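PDB 6HYQ: protein kinase A regulatory subunit, putative from Trypanosoma cruzi, which probably acts as the regulatory subunit of a protein kinase A-type kinase and binds one guanosine in each of its two cyclic nucleotide-binding domains. Local coordinates for residues 209-214 and 247-252; 73-78 and 121-126; 225-230 and 281-286. All coordinates share one frame; numbering follows the deposited sequence.

Interaction 1 of 3, residues 209-214 and 247-252; sequences TVEVIG and DVVATT. With GMP (guanosine), chain F.
E211 pairs with V249, and I213 with D247, as hydrogen-bonded pairs of two antiparallel strands, 210-214 and 247-250, whose short axes are inclined at 152° and approach to 4.5 Å. V210-A250 and V212-V248 are the non-hydrogen-bonded pairs beyond and between them. The E211-V249 rung is the straighter one: E211 N reaches V249 O at 2.8 Å with 174° at the hydrogen, and V249 N donates back to E211 O. In the other rung I213 N lies 2.6 Å from D247 O, and D247 N returns a bond to I213 O. Next to these pairs, threonines add further bonds. T209 O accepts from T251 N and, weakly, from T251 OG1, and T209 N donates to T252 OG1 at 3.0 Å.

Apolar contacts divide between the two faces. On one, V210 CG2 packs on V248 CG1 at 3.7 Å. On the other, I213 CD1 meets V249 CG2 at 4.0 Å, and the extended E211 side chain lies beside V249, pointing the same way, while its CG touches T251 CG2.

The face bearing V212 and V248 also meets guanosine. V212 CG1, anti to the backbone N (chi1 -179°), comes within 3.5 Å of the ligand N9, and V248 CG2 within 3.6 Å of its O4'. The carboxylate of D247 belongs to the opposite face, where OD2 forms a salt bridge with R215 and OD1 accepts from Y195 N.

The two faces thus differ in chemistry: valine methyls give the nucleoside an apolar wall near its glycosidic bond, whereas the carboxylates of D247 and E211 are kept on the side turned away from it.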
loop_
_atom_site.group_PDB
_atom_site.type_symbol
_atom_site.label_atom_id
_atom_site.label_comp_id
_atom_site.label_asym_id
_atom_site.label_seq_id
_atom_site.Cartn_x
_atom_site.Cartn_y
_atom_site.Cartn_z
ATOM N N THR A 209 -10.791 -19.782 -8.477
ATOM C CA THR A 209 -11.811 -19.791 -7.439
ATOM C C THR A 209 -11.209 -20.242 -6.124
ATOM O O THR A 209 -10.230 -21.006 -6.098
ATOM C CB THR A 209 -12.986 -20.685 -7.873
ATOM O OG1 THR A 209 -13.581 -20.097 -9.033
ATOM C CG2 THR A 209 -14.073 -20.933 -6.661
ATOM N N VAL A 210 -11.719 -19.709 -5.023
ATOM C CA VAL A 210 -11.232 -20.162 -3.715
ATOM C C VAL A 210 -12.387 -20.500 -2.794
ATOM O O VAL A 210 -13.490 -19.962 -2.922
ATOM C CB VAL A 210 -10.354 -19.106 -3.016
ATOM C CG1 VAL A 210 -9.366 -18.580 -4.017
ATOM C CG2 VAL A 210 -11.218 -17.995 -2.526
ATOM N N GLU A 211 -12.072 -21.343 -1.816
ATOM C CA GLU A 211 -12.987 -21.669 -0.719
ATOM C C GLU A 211 -12.385 -21.185 0.611
ATOM O O GLU A 211 -11.187 -21.310 0.874
ATOM C CB GLU A 211 -13.258 -23.189 -0.591
ATOM C CG GLU A 211 -12.027 -23.995 -0.324
ATOM C CD GLU A 211 -12.253 -25.493 -0.334
ATOM O OE1 GLU A 211 -11.239 -26.227 -0.468
ATOM O OE2 GLU A 211 -13.421 -25.941 -0.218
ATOM N N VAL A 212 -13.316 -20.655 1.427
ATOM C CA VAL A 212 -13.095 -20.123 2.772
ATOM C C VAL A 212 -13.610 -21.216 3.715
ATOM O O VAL A 212 -14.783 -21.576 3.643
ATOM C CB VAL A 212 -13.847 -18.806 2.964
ATOM C CG1 VAL A 212 -13.608 -18.227 4.351
ATOM C CG2 VAL A 212 -13.469 -17.812 1.797
ATOM N N ILE A 213 -12.726 -21.799 4.569
ATOM C CA ILE A 213 -13.072 -22.945 5.418
ATOM C C ILE A 213 -12.902 -22.486 6.850
ATOM O O ILE A 213 -11.768 -22.372 7.348
ATOM C CB ILE A 213 -12.221 -24.180 5.142
ATOM C CG1 ILE A 213 -12.336 -24.590 3.665
ATOM C CG2 ILE A 213 -12.629 -25.292 6.158
ATOM C CD1 ILE A 213 -11.401 -25.688 3.225
ATOM N N GLY A 214 -14.033 -22.215 7.513
ATOM C CA GLY A 214 -14.039 -21.704 8.860
ATOM C C GLY A 214 -13.985 -22.821 9.902
ATOM O O GLY A 214 -13.661 -23.976 9.618
ATOM N N ASP A 247 -9.564 -20.687 7.076
ATOM C CA ASP A 247 -8.680 -21.075 5.974
ATOM C C ASP A 247 -9.253 -20.508 4.693
ATOM O O ASP A 247 -10.478 -20.480 4.510
ATOM C CB ASP A 247 -8.551 -22.591 5.745
ATOM C CG ASP A 247 -8.163 -23.411 6.998
ATOM O OD1 ASP A 247 -7.193 -23.118 7.717
ATOM O OD2 ASP A 247 -8.798 -24.461 7.207
ATOM N N VAL A 248 -8.348 -20.146 3.764
ATOM C CA VAL A 248 -8.730 -19.856 2.399
ATOM C C VAL A 248 -7.876 -20.734 1.561
ATOM O O VAL A 248 -6.616 -20.648 1.656
ATOM C CB VAL A 248 -8.539 -18.394 1.993
ATOM C CG1 VAL A 248 -9.118 -18.183 0.457
ATOM C CG2 VAL A 248 -9.217 -17.435 2.952
ATOM N N VAL A 249 -8.527 -21.585 0.768
ATOM C CA VAL A 249 -7.847 -22.591 -0.023
ATOM C C VAL A 249 -8.251 -22.474 -1.527
ATOM O O VAL A 249 -9.440 -22.395 -1.876
ATOM C CB VAL A 249 -8.138 -24.019 0.465
ATOM C CG1 VAL A 249 -7.232 -24.877 -0.179
ATOM C CG2 VAL A 249 -7.881 -24.184 2.010
ATOM N N ALA A 250 -7.259 -22.612 -2.413
ATOM C CA ALA A 250 -7.540 -22.606 -3.844
ATOM C C ALA A 250 -8.319 -23.867 -4.217
ATOM O O ALA A 250 -7.954 -24.974 -3.817
ATOM C CB ALA A 250 -6.229 -22.532 -4.655
ATOM N N THR A 251 -9.408 -23.711 -4.953
ATOM C CA THR A 251 -10.021 -24.886 -5.548
ATOM C C THR A 251 -9.553 -25.093 -6.964
ATOM O O THR A 251 -9.773 -26.167 -7.497
ATOM C CB THR A 251 -11.568 -24.831 -5.543
ATOM O OG1 THR A 251 -12.082 -23.829 -6.448
ATOM C CG2 THR A 251 -12.110 -24.645 -4.096
ATOM N N THR A 252 -8.970 -24.071 -7.592
ATOM C CA THR A 252 -8.443 -24.159 -8.937
ATOM C C THR A 252 -7.036 -23.602 -8.917
ATOM O O THR A 252 -6.583 -23.038 -7.917
ATOM C CB THR A 252 -9.295 -23.356 -9.938
ATOM O OG1 THR A 252 -9.136 -21.964 -9.701
ATOM C CG2 THR A 252 -10.802 -23.682 -9.828
HETATM O "O5'" GMP F . -10.168 -15.056 8.107
HETATM C "C5'" GMP F . -9.409 -15.289 6.918
HETATM C "C4'" GMP F . -10.072 -14.654 5.722
HETATM O "O4'" GMP F . -11.175 -15.476 5.311
HETATM C "C3'" GMP F . -10.684 -13.274 5.916
HETATM O "O3'" GMP F . -9.735 -12.216 5.876
HETATM C "C2'" GMP F . -11.696 -13.230 4.783
HETATM O "O2'" GMP F . -11.001 -12.904 3.564
HETATM C "C1'" GMP F . -12.167 -14.701 4.738
HETATM N N9 GMP F . -13.360 -14.915 5.537
HETATM C C8 GMP F . -13.334 -15.086 6.890
HETATM N N7 GMP F . -14.597 -15.197 7.349
HETATM C C5 GMP F . -15.379 -15.015 6.284
HETATM C C6 GMP F . -16.880 -14.995 6.140
HETATM O O6 GMP F . -17.614 -15.155 7.102
HETATM N N1 GMP F . -17.414 -14.826 4.845
HETATM C C2 GMP F . -16.614 -14.631 3.681
HETATM N N2 GMP F . -17.202 -14.418 2.337
HETATM N N3 GMP F . -15.211 -14.630 3.854
HETATM C C4 GMP F . -14.609 -14.856 5.166
#

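Interaction 2 of 3, residues 73-78 and 121-126; sequences MEAGQT and VATVKV. With GMP (guanosine), chain E.
M73 and A75 meet strand 123-126 through one backbone bond, V124 N to M73 O over 3.2 Å, and one from A75 N to the T123 hydroxyl, and the chain then leaves the strand edge in a type II turn from E74 to Q77, closed by Q77 N to E74 O. T123 OG1 lies anti to its own carbonyl carbon (chi1 -66°) and accepts from A75 N at 2.8 Å, with 169° at the hydrogen, while its CG2 rests near M73 O. The M73 side chain is on the same face as V124, and its CG packs on V124 CG2 at 3.6 Å. Chi1 (52°) and an extended chi2 carry SD to within 3.6 Å of C5' of the guanosine; chi3 then turns CE. A122 N makes a weak hydrogen bond to the ligand O5', as expected next to the probable phosphate-binding region, and A122 CB sits 3.8 Å from C8 of the base. The contact is part of the antiparallel beta barrel of a cyclic nucleotide-binding domain. Strand 123-126 is flanked by strands 71-73 and 91-95, while V109 of strand 108-109 touches both M73 and V124, and E113 of helix 111-116 accepts from V121 N.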
loop_
_atom_site.group_PDB
_atom_site.type_symbol
_atom_site.label_atom_id
_atom_site.label_comp_id
_atom_site.label_asym_id
_atom_site.label_seq_id
_atom_site.Cartn_x
_atom_site.Cartn_y
_atom_site.Cartn_z
ATOM N N MET A 73 7.217 22.465 -4.077
ATOM C CA MET A 73 7.309 22.549 -5.529
ATOM C C MET A 73 6.087 23.318 -6.016
ATOM O O MET A 73 5.141 23.589 -5.257
ATOM C CB MET A 73 7.465 21.135 -6.156
ATOM C CG MET A 73 6.425 20.072 -5.732
ATOM S SD MET A 73 6.785 18.309 -6.200
ATOM C CE MET A 73 8.012 17.754 -5.002
ATOM N N GLU A 74 6.132 23.713 -7.278
ATOM C CA GLU A 74 5.086 24.544 -7.850
ATOM C C GLU A 74 4.802 24.038 -9.253
ATOM O O GLU A 74 5.703 23.565 -9.941
ATOM C CB GLU A 74 5.486 26.037 -7.876
ATOM C CG GLU A 74 5.545 26.704 -6.495
ATOM C CD GLU A 74 5.567 28.232 -6.534
ATOM O OE1 GLU A 74 5.184 28.840 -7.557
ATOM O OE2 GLU A 74 5.966 28.831 -5.516
ATOM N N ALA A 75 3.540 24.082 -9.644
ATOM C CA ALA A 75 3.181 23.699 -11.000
ATOM C C ALA A 75 4.068 24.405 -12.014
ATOM O O ALA A 75 4.217 25.630 -11.990
ATOM C CB ALA A 75 1.718 24.031 -11.276
ATOM N N GLY A 76 4.644 23.625 -12.908
ATOM C CA GLY A 76 5.458 24.139 -13.966
ATOM C C GLY A 76 6.930 24.129 -13.677
ATOM O O GLY A 76 7.733 24.240 -14.608
ATOM N N GLN A 77 7.306 24.002 -12.418
ATOM C CA GLN A 77 8.718 23.995 -12.081
ATOM C C GLN A 77 9.436 22.883 -12.832
ATOM O O GLN A 77 8.920 21.772 -12.986
ATOM C CB GLN A 77 8.909 23.824 -10.577
ATOM C CG GLN A 77 10.364 23.613 -10.170
ATOM C CD GLN A 77 10.546 23.451 -8.689
ATOM O OE1 GLN A 77 9.582 23.227 -7.961
ATOM N NE2 GLN A 77 11.788 23.547 -8.231
ATOM N N THR A 78 10.620 23.199 -13.317
ATOM C CA THR A 78 11.517 22.230 -13.902
ATOM C C THR A 78 12.731 21.985 -13.032
ATOM O O THR A 78 13.491 21.050 -13.295
ATOM C CB THR A 78 11.974 22.723 -15.265
ATOM O OG1 THR A 78 12.390 24.088 -15.127
ATOM C CG2 THR A 78 10.861 22.592 -16.273
ATOM N N VAL A 121 3.621 18.838 -12.018
ATOM C CA VAL A 121 2.228 18.912 -12.452
ATOM C C VAL A 121 1.360 19.671 -11.454
ATOM O O VAL A 121 0.327 20.251 -11.821
ATOM C CB VAL A 121 1.707 17.472 -12.630
ATOM C CG1 VAL A 121 0.255 17.466 -13.050
ATOM C CG2 VAL A 121 2.596 16.677 -13.612
ATOM N N ALA A 122 1.720 19.650 -10.189
ATOM C CA ALA A 122 0.845 20.242 -9.210
ATOM C C ALA A 122 1.689 20.903 -8.137
ATOM O O ALA A 122 2.831 20.531 -7.905
ATOM C CB ALA A 122 -0.068 19.158 -8.633
ATOM N N THR A 123 1.104 21.884 -7.501
ATOM C CA THR A 123 1.769 22.603 -6.433
ATOM C C THR A 123 1.534 21.924 -5.079
ATOM O O THR A 123 0.437 21.432 -4.787
ATOM C CB THR A 123 1.238 24.032 -6.411
ATOM O OG1 THR A 123 1.629 24.688 -7.619
ATOM C CG2 THR A 123 1.738 24.798 -5.170
ATOM N N VAL A 124 2.567 21.925 -4.236
ATOM C CA VAL A 124 2.518 21.226 -2.943
ATOM C C VAL A 124 2.715 22.292 -1.889
ATOM O O VAL A 124 3.787 22.906 -1.796
ATOM C CB VAL A 124 3.586 20.099 -2.835
ATOM C CG1 VAL A 124 3.530 19.396 -1.496
ATOM C CG2 VAL A 124 3.431 19.053 -3.961
ATOM N N LYS A 125 1.726 22.477 -1.049
ATOM C CA LYS A 125 1.742 23.614 -0.162
ATOM C C LYS A 125 1.543 23.093 1.245
ATOM O O LYS A 125 0.512 22.487 1.552
ATOM C CB LYS A 125 0.669 24.626 -0.575
ATOM C CG LYS A 125 0.902 26.047 -0.129
ATOM C CD LYS A 125 0.082 27.041 -0.969
ATOM C CE LYS A 125 0.326 28.474 -0.524
ATOM N NZ LYS A 125 -0.412 29.477 -1.341
ATOM N N VAL A 126 2.560 23.297 2.076
ATOM C CA VAL A 126 2.476 22.944 3.474
ATOM C C VAL A 126 1.285 23.646 4.113
ATOM O O VAL A 126 1.148 24.873 4.043
ATOM C CB VAL A 126 3.778 23.337 4.191
ATOM C CG1 VAL A 126 3.659 23.073 5.735
ATOM C CG2 VAL A 126 4.968 22.591 3.594
HETATM O "O5'" GMP E . 2.973 17.234 -8.971
HETATM C "C5'" GMP E . 3.763 17.225 -7.790
HETATM C "C4'" GMP E . 3.408 16.083 -6.857
HETATM O "O4'" GMP E . 2.023 16.208 -6.438
HETATM C "C3'" GMP E . 3.520 14.652 -7.405
HETATM O "O3'" GMP E . 4.836 14.146 -7.349
HETATM C "C2'" GMP E . 2.547 13.859 -6.550
HETATM O "O2'" GMP E . 3.151 13.393 -5.315
HETATM C "C1'" GMP E . 1.456 14.907 -6.270
HETATM N N9 GMP E . 0.385 14.824 -7.255
HETATM C C8 GMP E . 0.449 15.366 -8.497
HETATM N N7 GMP E . -0.716 15.132 -9.108
HETATM C C5 GMP E . -1.450 14.457 -8.223
HETATM C C6 GMP E . -2.856 13.903 -8.286
HETATM O O6 GMP E . -3.509 14.026 -9.293
HETATM N N1 GMP E . -3.368 13.239 -7.120
HETATM C C2 GMP E . -2.612 13.041 -5.929
HETATM N N2 GMP E . -3.278 12.311 -4.861
HETATM N N3 GMP E . -1.308 13.584 -5.851
HETATM C C4 GMP E . -0.764 14.271 -7.061
#

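Interaction 3 of 3, residues 225-230 and 281-286; sequences CEFTQG and DPKYEY. With GMP (guanosine), chain F.
K283 reaches across to strand 225-227 with its amine, which donates to E226 O at 3.0 Å, almost in line with the carbonyl bond (175°). The lysine chain runs straight through chi2 and then turns at chi3 (110°), which brings CE to 3.7 Å from C225 CB; NZ ends 3.7 Å from F227 CE1. The lysine chain runs counter to the F227 side chain, and its amine approaches the ring at a slant.

The F227 and Y284 side chains meet nearly perpendicular. Their nearest atoms are F227 CZ and Y284 OH, 3.5 Å apart. C225 SG lies over one face of the F227 ring, offset toward its rim.

These side chains surround one end of the guanine. The base lies over one face of the Y284 ring, with the ligand C2 3.7 Å above the ring centre. The exocyclic N2 approaches F227 CZ and C225 SG, both at 3.0 Å, and SG is directed there by its position between the backbone N and carbonyl carbon of C225. K283 also contributes its backbone: its O accepts from the ligand N1 at 2.6 Å and nearly straight. O6 of the base lies in plane at the edge of the Y286 ring.

On the protein side, D281 OD1 accepts from K283 N in an Asx turn, just before Y284 occupies the N-cap position of helix 285-292. An aromatic residue at the start of a C-terminal helix, its ring face covering a base held by the beta barrel, resembles the capping aromatic of the cyclic nucleotide-binding domains of PKA regulatory subunits.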
loop_
_atom_site.group_PDB
_atom_site.type_symbol
_atom_site.label_atom_id
_atom_site.label_comp_id
_atom_site.label_asym_id
_atom_site.label_seq_id
_atom_site.Cartn_x
_atom_site.Cartn_y
_atom_site.Cartn_z
ATOM N N CYS A 225 -18.121 -20.111 2.129
ATOM C CA CYS A 225 -18.495 -19.715 0.781
ATOM C C CYS A 225 -17.310 -19.945 -0.144
ATOM O O CYS A 225 -16.219 -20.299 0.296
ATOM C CB CYS A 225 -18.895 -18.249 0.768
ATOM S SG CYS A 225 -17.520 -17.227 1.280
ATOM N N GLU A 226 -17.491 -19.586 -1.402
ATOM C CA GLU A 226 -16.416 -19.525 -2.380
ATOM C C GLU A 226 -16.194 -18.084 -2.827
ATOM O O GLU A 226 -17.061 -17.224 -2.687
ATOM C CB GLU A 226 -16.728 -20.380 -3.609
ATOM C CG GLU A 226 -16.802 -21.857 -3.353
ATOM C CD GLU A 226 -16.806 -22.676 -4.616
ATOM O OE1 GLU A 226 -16.378 -23.845 -4.585
ATOM O OE2 GLU A 226 -17.206 -22.141 -5.652
ATOM N N PHE A 227 -15.047 -17.827 -3.443
ATOM C CA PHE A 227 -14.763 -16.505 -3.971
ATOM C C PHE A 227 -14.127 -16.672 -5.322
ATOM O O PHE A 227 -13.524 -17.698 -5.584
ATOM C CB PHE A 227 -13.820 -15.710 -3.094
ATOM C CG PHE A 227 -14.509 -14.949 -2.039
ATOM C CD1 PHE A 227 -15.606 -14.186 -2.343
ATOM C CD2 PHE A 227 -14.036 -14.943 -0.746
ATOM C CE1 PHE A 227 -16.213 -13.461 -1.378
ATOM C CE2 PHE A 227 -14.638 -14.206 0.197
ATOM C CZ PHE A 227 -15.709 -13.473 -0.106
ATOM N N THR A 228 -14.214 -15.651 -6.159
ATOM C CA THR A 228 -13.659 -15.766 -7.499
ATOM C C THR A 228 -13.151 -14.386 -7.987
ATOM O O THR A 228 -12.884 -13.485 -7.189
ATOM C CB THR A 228 -14.756 -16.430 -8.373
ATOM O OG1 THR A 228 -14.228 -16.733 -9.649
ATOM C CG2 THR A 228 -15.925 -15.549 -8.494
ATOM N N GLN A 229 -13.002 -14.220 -9.303
ATOM C CA GLN A 229 -12.367 -13.040 -9.916
ATOM C C GLN A 229 -12.963 -11.728 -9.426
ATOM O O GLN A 229 -14.174 -11.563 -9.352
ATOM C CB GLN A 229 -12.512 -13.153 -11.445
ATOM C CG GLN A 229 -12.159 -11.962 -12.256
ATOM C CD GLN A 229 -12.637 -12.194 -13.710
ATOM O OE1 GLN A 229 -12.127 -13.109 -14.407
ATOM N NE2 GLN A 229 -13.654 -11.374 -14.170
ATOM N N GLY A 230 -12.115 -10.800 -9.058
ATOM C CA GLY A 230 -12.588 -9.547 -8.543
ATOM C C GLY A 230 -12.878 -9.511 -7.040
ATOM O O GLY A 230 -12.917 -8.425 -6.466
ATOM N N ASP A 281 -22.903 -7.817 5.112
ATOM C CA ASP A 281 -23.165 -8.754 4.028
ATOM C C ASP A 281 -23.420 -10.148 4.600
ATOM O O ASP A 281 -22.719 -10.578 5.528
ATOM C CB ASP A 281 -21.967 -8.715 3.041
ATOM C CG ASP A 281 -22.102 -9.678 1.790
ATOM O OD1 ASP A 281 -22.635 -10.796 1.917
ATOM O OD2 ASP A 281 -21.692 -9.298 0.658
ATOM N N PRO A 282 -24.428 -10.868 4.090
ATOM C CA PRO A 282 -24.700 -12.231 4.592
ATOM C C PRO A 282 -23.645 -13.280 4.243
ATOM O O PRO A 282 -23.591 -14.302 4.939
ATOM C CB PRO A 282 -26.058 -12.574 3.955
ATOM C CG PRO A 282 -26.177 -11.684 2.822
ATOM C CD PRO A 282 -25.475 -10.418 3.168
ATOM N N LYS A 283 -22.804 -13.076 3.211
ATOM C CA LYS A 283 -21.676 -13.997 2.998
ATOM C C LYS A 283 -20.725 -14.018 4.203
ATOM O O LYS A 283 -19.978 -14.986 4.365
ATOM C CB LYS A 283 -20.871 -13.629 1.725
ATOM C CG LYS A 283 -21.389 -14.286 0.479
ATOM C CD LYS A 283 -20.576 -13.964 -0.764
ATOM C CE LYS A 283 -19.797 -15.216 -1.230
ATOM N NZ LYS A 283 -19.219 -15.127 -2.617
ATOM N N TYR A 284 -20.783 -12.958 5.057
ATOM C CA TYR A 284 -19.942 -12.777 6.244
ATOM C C TYR A 284 -20.711 -13.104 7.511
ATOM O O TYR A 284 -20.284 -12.732 8.627
ATOM C CB TYR A 284 -19.370 -11.334 6.255
ATOM C CG TYR A 284 -18.385 -11.135 5.082
ATOM C CD1 TYR A 284 -18.841 -10.947 3.759
ATOM C CD2 TYR A 284 -17.002 -11.157 5.293
ATOM C CE1 TYR A 284 -17.904 -10.807 2.643
ATOM C CE2 TYR A 284 -16.087 -11.002 4.246
ATOM C CZ TYR A 284 -16.524 -10.802 2.940
ATOM O OH TYR A 284 -15.539 -10.647 1.995
ATOM N N GLU A 285 -21.814 -13.830 7.355
ATOM C CA GLU A 285 -22.593 -14.286 8.507
ATOM C C GLU A 285 -21.743 -15.160 9.437
ATOM O O GLU A 285 -21.842 -15.039 10.664
ATOM C CB GLU A 285 -23.841 -15.066 8.046
ATOM C CG GLU A 285 -24.609 -15.680 9.223
ATOM C CD GLU A 285 -25.786 -16.507 8.789
ATOM O OE1 GLU A 285 -26.670 -16.759 9.633
ATOM O OE2 GLU A 285 -25.820 -16.928 7.615
ATOM N N TYR A 286 -20.943 -16.086 8.856
ATOM C CA TYR A 286 -19.973 -16.843 9.638
ATOM C C TYR A 286 -19.171 -15.919 10.517
ATOM O O TYR A 286 -19.074 -16.102 11.738
ATOM C CB TYR A 286 -19.040 -17.654 8.723
ATOM C CG TYR A 286 -17.855 -18.185 9.475
ATOM C CD1 TYR A 286 -17.915 -19.375 10.196
ATOM C CD2 TYR A 286 -16.680 -17.477 9.480
ATOM C CE1 TYR A 286 -16.795 -19.848 10.909
ATOM C CE2 TYR A 286 -15.596 -17.901 10.144
ATOM C CZ TYR A 286 -15.623 -19.106 10.894
ATOM O OH TYR A 286 -14.481 -19.549 11.574
HETATM O "O5'" GMP F . -10.168 -15.056 8.107
HETATM C "C5'" GMP F . -9.409 -15.289 6.918
HETATM C "C4'" GMP F . -10.072 -14.654 5.722
HETATM O "O4'" GMP F . -11.175 -15.476 5.311
HETATM C "C3'" GMP F . -10.684 -13.274 5.916
HETATM O "O3'" GMP F . -9.735 -12.216 5.876
HETATM C "C2'" GMP F . -11.696 -13.230 4.783
HETATM O "O2'" GMP F . -11.001 -12.904 3.564
HETATM C "C1'" GMP F . -12.167 -14.701 4.738
HETATM N N9 GMP F . -13.360 -14.915 5.537
HETATM C C8 GMP F . -13.334 -15.086 6.890
HETATM N N7 GMP F . -14.597 -15.197 7.349
HETATM C C5 GMP F . -15.379 -15.015 6.284
HETATM C C6 GMP F . -16.880 -14.995 6.140
HETATM O O6 GMP F . -17.614 -15.155 7.102
HETATM N N1 GMP F . -17.414 -14.826 4.845
HETATM C C2 GMP F . -16.614 -14.631 3.681
HETATM N N2 GMP F . -17.202 -14.418 2.337
HETATM N N3 GMP F . -15.211 -14.630 3.854
HETATM C C4 GMP F . -14.609 -14.856 5.166
#

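Overall arrangement
Interaction 2 comes first along the chain, in the first cyclic nucleotide-binding domain, and its centre lies about 47 Å from that of interaction 1 and about 44 Å from that of interaction 3, on the opposite side of the chain's centre. Interactions 1 and 3 alternate along the sequence, and their centres are about 11 Å apart. Strands 210-215 and 221-227 are neighbours in one sheet, joined where V210 O and V212 N face F227 N and C225 O, and both contacts touch the same guanosine. Interaction 1 thus supplies barrel wall and interaction 3 probably the lid, whereas interaction 2 serves a second guanosine in the other domain, consistent with two separate nucleoside pockets.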